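Putative effector, AYWB SAP54-like protein ('Echinacea purpurea' witches'-broom phytoplasma, PDB 6INR) probably acts as a secreted phytoplasma effector that interacts with plant MADS transcription factors and so brings about phyllody, the conversion of floral organs into leaf-like ones. Local coordinates at residues Q15-Y18 with H19-I23; T42-D45 with K46-G50. One frame throughout, in Å; residues are numbered along the deposited sequence.

Overall arrangement
Contacts 1 and 2 lie on the same helix, 16-49, the first of two long helices that make up most of the modelled chain. Contact 1 (15-18 with 19-23) is its first turns; contact 2 (42-45 with 46-50) is its last, just before the chain turns back into helix 55-84. They follow in series along the sequence, on opposite sides of the chain's centre, their centres about 41 Å apart and their nearest atoms about 25 Å apart. The contacts thus mark the two ends of the first arm of a helical hairpin: one beside the chain terminus, with Ile-23 reaching helix 55-84, the other near the connection, with Ile-44 and Leu-48 doing so.

Contact 1 of 2, residues Q15-Y18 with H19-I23; sequences QPVY and HNLTI. With CD (cadmium ion), chain D.
From Gln-15 O to His-19 N, 2.9 Å, and onward through Pro-16 to Asn-20, Val-17 to Leu-21 and Tyr-18 to Thr-22, four successive i to i+4 backbone bonds open helix 16-49. These are the N-terminal turns of one arm of an alpha-helical hairpin. Gln-15 occupies the N-cap position, and its carbonyl takes up the His-19 N-H. Pro-16 suits the first helical place, where its lack of an N-H costs no bond and its ring fixes a helical phi. Its carbonyl receives Asn-20 N at 2.9 Å, the donor tilted 20° from the carbonyl plane. Tyr-18 O accepts the nearly straight bond from Thr-22 N, 165°, and a weak second one from Leu-21 N.

One turn apart on the exposed side, Val-17 CG1 lies 4.3 Å from Leu-21 CD1, a light apolar contact of methyl with methyl. Tyr-18 and Thr-22 pass at a slant, their side chains meeting loosely: the ring atom CE1 of Tyr-18 lies 3.9 Å from Thr-22 OG1. With CG opposite the backbone N (chi1 -173°), the tyrosine ring is set beside its own carbonyl carbon, which brings CE1 to that hydroxyl. Asn-20 lays its CB over the carbonyls of Pro-16 and Val-17, but its amide is engaged elsewhere, OD1 accepting the N-H of Asn-86 near the chain's far end. Ile-23, buried against Tyr-81 and Leu-84 of helix 55-84 and Leu-85 just after it, also covers one face of the His-19 imidazole, with CG1 4.0 Å above the ring plane and offset toward the rim. Imidazole nitrogen is a good ligand for a soft metal, and at the ring's edge, in its plane, His-19 ND1 binds the cadmium ion at 2.6 Å.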
ATOM      1  N   GLN A  15      10.545  -1.366  27.248  1.00 46.41           N
ATOM      2  CA  GLN A  15      10.166  -2.749  26.881  1.00 39.64           C
ATOM      3  C   GLN A  15      10.405  -2.986  25.372  1.00 37.03           C
ATOM      4  O   GLN A  15       9.475  -3.009  24.560  1.00 34.13           O
ATOM      5  CB  GLN A  15       8.707  -3.012  27.242  1.00 37.79           C
ATOM      6  CG  GLN A  15       8.319  -2.512  28.616  1.00 37.38           C
ATOM      7  CD  GLN A  15       6.842  -2.253  28.718  1.00 37.77           C
ATOM      8  OE1 GLN A  15       6.041  -3.185  28.752  1.00 37.79           O
ATOM      9  NE2 GLN A  15       6.467  -0.977  28.757  1.00 40.21           N
ATOM     10  N   PRO A  16      11.668  -3.154  24.991  1.00 33.89           N
ATOM     11  CA  PRO A  16      12.023  -3.260  23.598  1.00 33.12           C
ATOM     12  C   PRO A  16      11.390  -4.436  22.840  1.00 32.07           C
ATOM     13  O   PRO A  16      10.936  -4.241  21.722  1.00 32.74           O
ATOM     14  CB  PRO A  16      13.552  -3.398  23.649  1.00 34.55           C
ATOM     15  CG  PRO A  16      13.849  -3.949  24.983  1.00 34.43           C
ATOM     16  CD  PRO A  16      12.849  -3.262  25.862  1.00 34.80           C
ATOM     17  N   VAL A  17      11.377  -5.636  23.410  1.00 30.10           N
ATOM     18  CA  VAL A  17      10.714  -6.776  22.721  1.00 29.59           C
ATOM     19  C   VAL A  17       9.240  -6.476  22.413  1.00 28.51           C
ATOM     20  O   VAL A  17       8.811  -6.618  21.275  1.00 26.81           O
ATOM     21  CB  VAL A  17      10.815  -8.118  23.476  1.00 32.45           C
ATOM     22  CG1 VAL A  17      10.178  -9.268  22.663  1.00 32.04           C
ATOM     23  CG2 VAL A  17      12.271  -8.417  23.791  1.00 32.49           C
ATOM     24  N   TYR A  18       8.484  -6.061  23.423  1.00 27.53           N
ATOM     25  CA  TYR A  18       7.097  -5.574  23.222  1.00 27.42           C
ATOM     26  C   TYR A  18       7.010  -4.560  22.073  1.00 27.96           C
ATOM     27  O   TYR A  18       6.203  -4.693  21.135  1.00 26.31           O
ATOM     28  CB  TYR A  18       6.546  -4.931  24.497  1.00 28.55           C
ATOM     29  CG  TYR A  18       5.082  -4.557  24.410  1.00 29.92           C
ATOM     30  CD1 TYR A  18       4.677  -3.331  23.881  1.00 32.42           C
ATOM     31  CD2 TYR A  18       4.101  -5.422  24.873  1.00 31.18           C
ATOM     32  CE1 TYR A  18       3.330  -2.993  23.795  1.00 31.47           C
ATOM     33  CE2 TYR A  18       2.765  -5.101  24.806  1.00 31.23           C
ATOM     34  CZ  TYR A  18       2.383  -3.896  24.259  1.00 32.49           C
ATOM     35  OH  TYR A  18       1.036  -3.615  24.201  1.00 33.94           O
ATOM     36  N   HIS A  19       7.873  -3.559  22.155  1.00 27.41           N
ATOM     37  CA  HIS A  19       7.870  -2.440  21.214  1.00 28.23           C
ATOM     38  C   HIS A  19       8.041  -2.982  19.787  1.00 25.81           C
ATOM     39  O   HIS A  19       7.341  -2.594  18.860  1.00 22.38           O
ATOM     40  CB  HIS A  19       8.992  -1.455  21.610  1.00 32.96           C
ATOM     41  CG  HIS A  19       9.304  -0.404  20.576  1.00 38.13           C
ATOM     42  ND1 HIS A  19       8.535   0.729  20.400  1.00 40.95           N
ATOM     43  CD2 HIS A  19      10.320  -0.306  19.680  1.00 41.18           C
ATOM     44  CE1 HIS A  19       9.053   1.471  19.437  1.00 42.06           C
ATOM     45  NE2 HIS A  19      10.130   0.862  18.975  1.00 42.14           N
ATOM     46  N   ASN A  20       8.953  -3.926  19.650  1.00 25.07           N
ATOM     47  CA  ASN A  20       9.249  -4.529  18.346  1.00 26.12           C
ATOM     48  C   ASN A  20       8.174  -5.439  17.786  1.00 23.48           C
ATOM     49  O   ASN A  20       8.038  -5.548  16.588  1.00 23.14           O
ATOM     50  CB  ASN A  20      10.573  -5.283  18.377  1.00 28.42           C
ATOM     51  CG  ASN A  20      11.750  -4.360  18.221  1.00 31.29           C
ATOM     52  OD1 ASN A  20      11.679  -3.157  18.536  1.00 33.93           O
ATOM     53  ND2 ASN A  20      12.837  -4.899  17.706  1.00 33.94           N
ATOM     54  N   LEU A  21       7.426  -6.112  18.643  1.00 21.56           N
ATOM     55  CA  LEU A  21       6.345  -7.001  18.142  1.00 20.65           C
ATOM     56  C   LEU A  21       5.237  -6.101  17.621  1.00 18.93           C
ATOM     57  O   LEU A  21       4.656  -6.329  16.581  1.00 18.49           O
ATOM     58  CB  LEU A  21       5.838  -8.000  19.198  1.00 20.53           C
ATOM     59  CG  LEU A  21       6.901  -8.935  19.778  1.00 21.62           C
ATOM     60  CD1 LEU A  21       6.333  -9.836  20.877  1.00 22.45           C
ATOM     61  CD2 LEU A  21       7.557  -9.777  18.687  1.00 22.26           C
ATOM     62  N   THR A  22       5.037  -5.006  18.300  1.00 17.71           N
ATOM     63  CA  THR A  22       4.065  -4.044  17.832  1.00 17.65           C
ATOM     64  C   THR A  22       4.473  -3.458  16.477  1.00 19.14           C
ATOM     65  O   THR A  22       3.642  -3.334  15.580  1.00 18.32           O
ATOM     66  CB  THR A  22       3.857  -2.949  18.855  1.00 17.31           C
ATOM     67  OG1 THR A  22       3.084  -3.494  19.921  1.00 16.68           O
ATOM     68  CG2 THR A  22       3.090  -1.805  18.264  1.00 18.79           C
ATOM     69  N   ILE A  23       5.746  -3.106  16.327  1.00 21.05           N
ATOM     70  CA  ILE A  23       6.208  -2.504  15.047  1.00 22.61           C
ATOM     71  C   ILE A  23       6.143  -3.542  13.928  1.00 22.79           C
ATOM     72  O   ILE A  23       5.595  -3.278  12.877  1.00 22.86           O
ATOM     73  CB  ILE A  23       7.631  -1.862  15.060  1.00 23.46           C
ATOM     74  CG1 ILE A  23       7.757  -0.729  16.101  1.00 23.49           C
ATOM     75  CG2 ILE A  23       7.956  -1.284  13.684  1.00 22.89           C
ATOM     76  CD1 ILE A  23       6.776   0.412  15.900  1.00 23.63           C
TER
HETATM   77 CD    CD D 102       6.788   1.713  21.983  1.00 78.34          CD

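Contact 2 of 2, residues T42-D45 with K46-G50; sequences TNID and KGLQG
Thr-42 meets Lys-46 through its carbonyl: Lys-46 N lies 3.3 Å from Thr-42 O in an almost perfectly straight bond, 179° at the hydrogen, while Thr-42 OG1 turns back to the carbonyl of Thr-39. Asn-43 next passes its own O to Gly-47 N at 3.0 Å, the glycine leaving the flank beside the carbonyls of Asn-43 and Ile-44 without a side chain. The Asn-43 side chain runs alongside that of Lys-46, both pointing the same way, and the amide oxygen OD1 takes a hydrogen bond from Lys-46 NZ at 3.3 Å, the ammonium tilted 23° from the amide plane. A bend at chi3 (60°) of the lysine turns NZ toward that oxygen; a long flexible chain suits this solvent-facing side.

Ile-44 is the buried member, and its CG2 comes to 4.4 Å from Leu-48 CD1. These two branched residues, one turn apart, form the inward stripe of an alpha-helical hairpin, packing on Leu-60, Leu-61 and Leu-63 of helix 55-84.

Asp-45 sends OD1 across to a salt bridge with Lys-64 of helix 55-84, and the carboxylate passes Leu-48 obliquely, 4.1 Å from OD1 to Leu-48 CD1. The Asp-45 carbonyl draws weak bonds from both Leu-48 N and Gln-49 N. Chi1 of Gln-49 brings its CG to 3.3 Å from Asp-45 O, and the bend at chi2 keeps Gln-49 CD by the same oxygen, 3.4 Å from Asp-45 O.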
ATOM      1  N   THR A  42      -2.851  -3.990 -11.039  1.00 25.15           N
ATOM      2  CA  THR A  42      -2.755  -4.938 -12.148  1.00 25.46           C
ATOM      3  C   THR A  42      -4.142  -5.300 -12.708  1.00 26.46           C
ATOM      4  O   THR A  42      -4.291  -5.607 -13.902  1.00 26.94           O
ATOM      5  CB  THR A  42      -2.011  -6.232 -11.780  1.00 26.41           C
ATOM      6  OG1 THR A  42      -2.729  -6.915 -10.743  1.00 25.67           O
ATOM      7  CG2 THR A  42      -0.544  -5.941 -11.365  1.00 25.42           C
ATOM      8  N   ASN A  43      -5.162  -5.287 -11.856  1.00 26.26           N
ATOM      9  CA  ASN A  43      -6.541  -5.598 -12.351  1.00 25.36           C
ATOM     10  C   ASN A  43      -7.172  -4.412 -13.096  1.00 24.49           C
ATOM     11  O   ASN A  43      -7.904  -4.593 -14.032  1.00 23.87           O
ATOM     12  CB  ASN A  43      -7.467  -6.136 -11.241  1.00 24.21           C
ATOM     13  CG  ASN A  43      -7.026  -7.504 -10.733  1.00 23.28           C
ATOM     14  OD1 ASN A  43      -6.682  -8.397 -11.515  1.00 20.81           O
ATOM     15  ND2 ASN A  43      -7.012  -7.664  -9.413  1.00 22.45           N
ATOM     16  N   ILE A  44      -6.914  -3.207 -12.628  1.00 25.73           N
ATOM     17  CA  ILE A  44      -7.268  -1.971 -13.381  1.00 27.92           C
ATOM     18  C   ILE A  44      -6.637  -1.927 -14.797  1.00 30.26           C
ATOM     19  O   ILE A  44      -7.310  -1.630 -15.773  1.00 30.07           O
ATOM     20  CB  ILE A  44      -6.885  -0.685 -12.612  1.00 28.86           C
ATOM     21  CG1 ILE A  44      -7.658  -0.614 -11.293  1.00 26.93           C
ATOM     22  CG2 ILE A  44      -7.178   0.558 -13.458  1.00 29.67           C
ATOM     23  CD1 ILE A  44      -7.275   0.546 -10.394  1.00 26.65           C
ATOM     24  N   ASP A  45      -5.358  -2.258 -14.893  1.00 31.01           N
ATOM     25  CA  ASP A  45      -4.714  -2.424 -16.191  1.00 32.34           C
ATOM     26  C   ASP A  45      -5.517  -3.341 -17.110  1.00 36.67           C
ATOM     27  O   ASP A  45      -5.920  -2.953 -18.195  1.00 38.14           O
ATOM     28  CB  ASP A  45      -3.283  -2.933 -16.033  1.00 30.83           C
ATOM     29  CG  ASP A  45      -2.339  -1.839 -15.549  1.00 29.71           C
ATOM     30  OD1 ASP A  45      -2.741  -0.644 -15.580  1.00 25.35           O
ATOM     31  OD2 ASP A  45      -1.205  -2.161 -15.128  1.00 29.82           O
ATOM     32  N   LYS A  46      -5.740  -4.567 -16.674  1.00 43.28           N
ATOM     33  CA  LYS A  46      -6.640  -5.495 -17.403  1.00 45.00           C
ATOM     34  C   LYS A  46      -7.933  -4.782 -17.827  1.00 44.29           C
ATOM     35  O   LYS A  46      -8.379  -4.862 -18.976  1.00 44.67           O
ATOM     36  CB  LYS A  46      -6.983  -6.720 -16.545  1.00 46.77           C
ATOM     37  CG  LYS A  46      -6.083  -7.915 -16.803  1.00 49.67           C
ATOM     38  CD  LYS A  46      -6.001  -8.839 -15.603  1.00 52.20           C
ATOM     39  CE  LYS A  46      -7.342  -9.416 -15.188  1.00 52.14           C
ATOM     40  NZ  LYS A  46      -7.206 -10.390 -14.063  1.00 53.76           N
ATOM     41  N   GLY A  47      -8.507  -4.065 -16.883  1.00 43.03           N
ATOM     42  CA  GLY A  47      -9.785  -3.379 -17.097  1.00 47.79           C
ATOM     43  C   GLY A  47      -9.663  -2.330 -18.180  1.00 52.31           C
ATOM     44  O   GLY A  47     -10.639  -2.012 -18.867  1.00 57.64           O
ATOM     45  N   LEU A  48      -8.449  -1.805 -18.326  1.00 52.69           N
ATOM     46  CA  LEU A  48      -8.136  -0.765 -19.330  1.00 50.78           C
ATOM     47  C   LEU A  48      -8.029  -1.327 -20.750  1.00 53.43           C
ATOM     48  O   LEU A  48      -8.178  -0.601 -21.727  1.00 54.77           O
ATOM     49  CB  LEU A  48      -6.844  -0.026 -18.986  1.00 49.09           C
ATOM     50  CG  LEU A  48      -6.973   1.104 -17.960  1.00 49.17           C
ATOM     51  CD1 LEU A  48      -5.609   1.534 -17.456  1.00 49.27           C
ATOM     52  CD2 LEU A  48      -7.734   2.296 -18.517  1.00 47.97           C
ATOM     53  N   GLN A  49      -7.766  -2.625 -20.837  1.00 60.76           N
ATOM     54  CA  GLN A  49      -7.673  -3.372 -22.131  1.00 61.70           C
ATOM     55  C   GLN A  49      -9.022  -3.727 -22.743  1.00 64.70           C
ATOM     56  O   GLN A  49      -9.089  -4.123 -23.899  1.00 65.76           O
ATOM     57  CB  GLN A  49      -6.937  -4.720 -21.995  1.00 63.35           C
ATOM     58  CG  GLN A  49      -5.826  -4.802 -20.966  1.00 64.76           C
ATOM     59  CD  GLN A  49      -4.705  -3.839 -21.249  1.00 63.59           C
ATOM     60  OE1 GLN A  49      -4.944  -2.679 -21.586  1.00 64.89           O
ATOM     61  NE2 GLN A  49      -3.471  -4.305 -21.101  1.00 62.47           N
ATOM     62  N   GLY A  50     -10.076  -3.645 -21.944  1.00 70.69           N
ATOM     63  CA  GLY A  50     -11.412  -4.087 -22.378  1.00 74.18           C
ATOM     64  C   GLY A  50     -12.205  -3.064 -23.175  1.00 73.34           C
ATOM     65  O   GLY A  50     -11.711  -1.992 -23.536  1.00 69.48           O
TER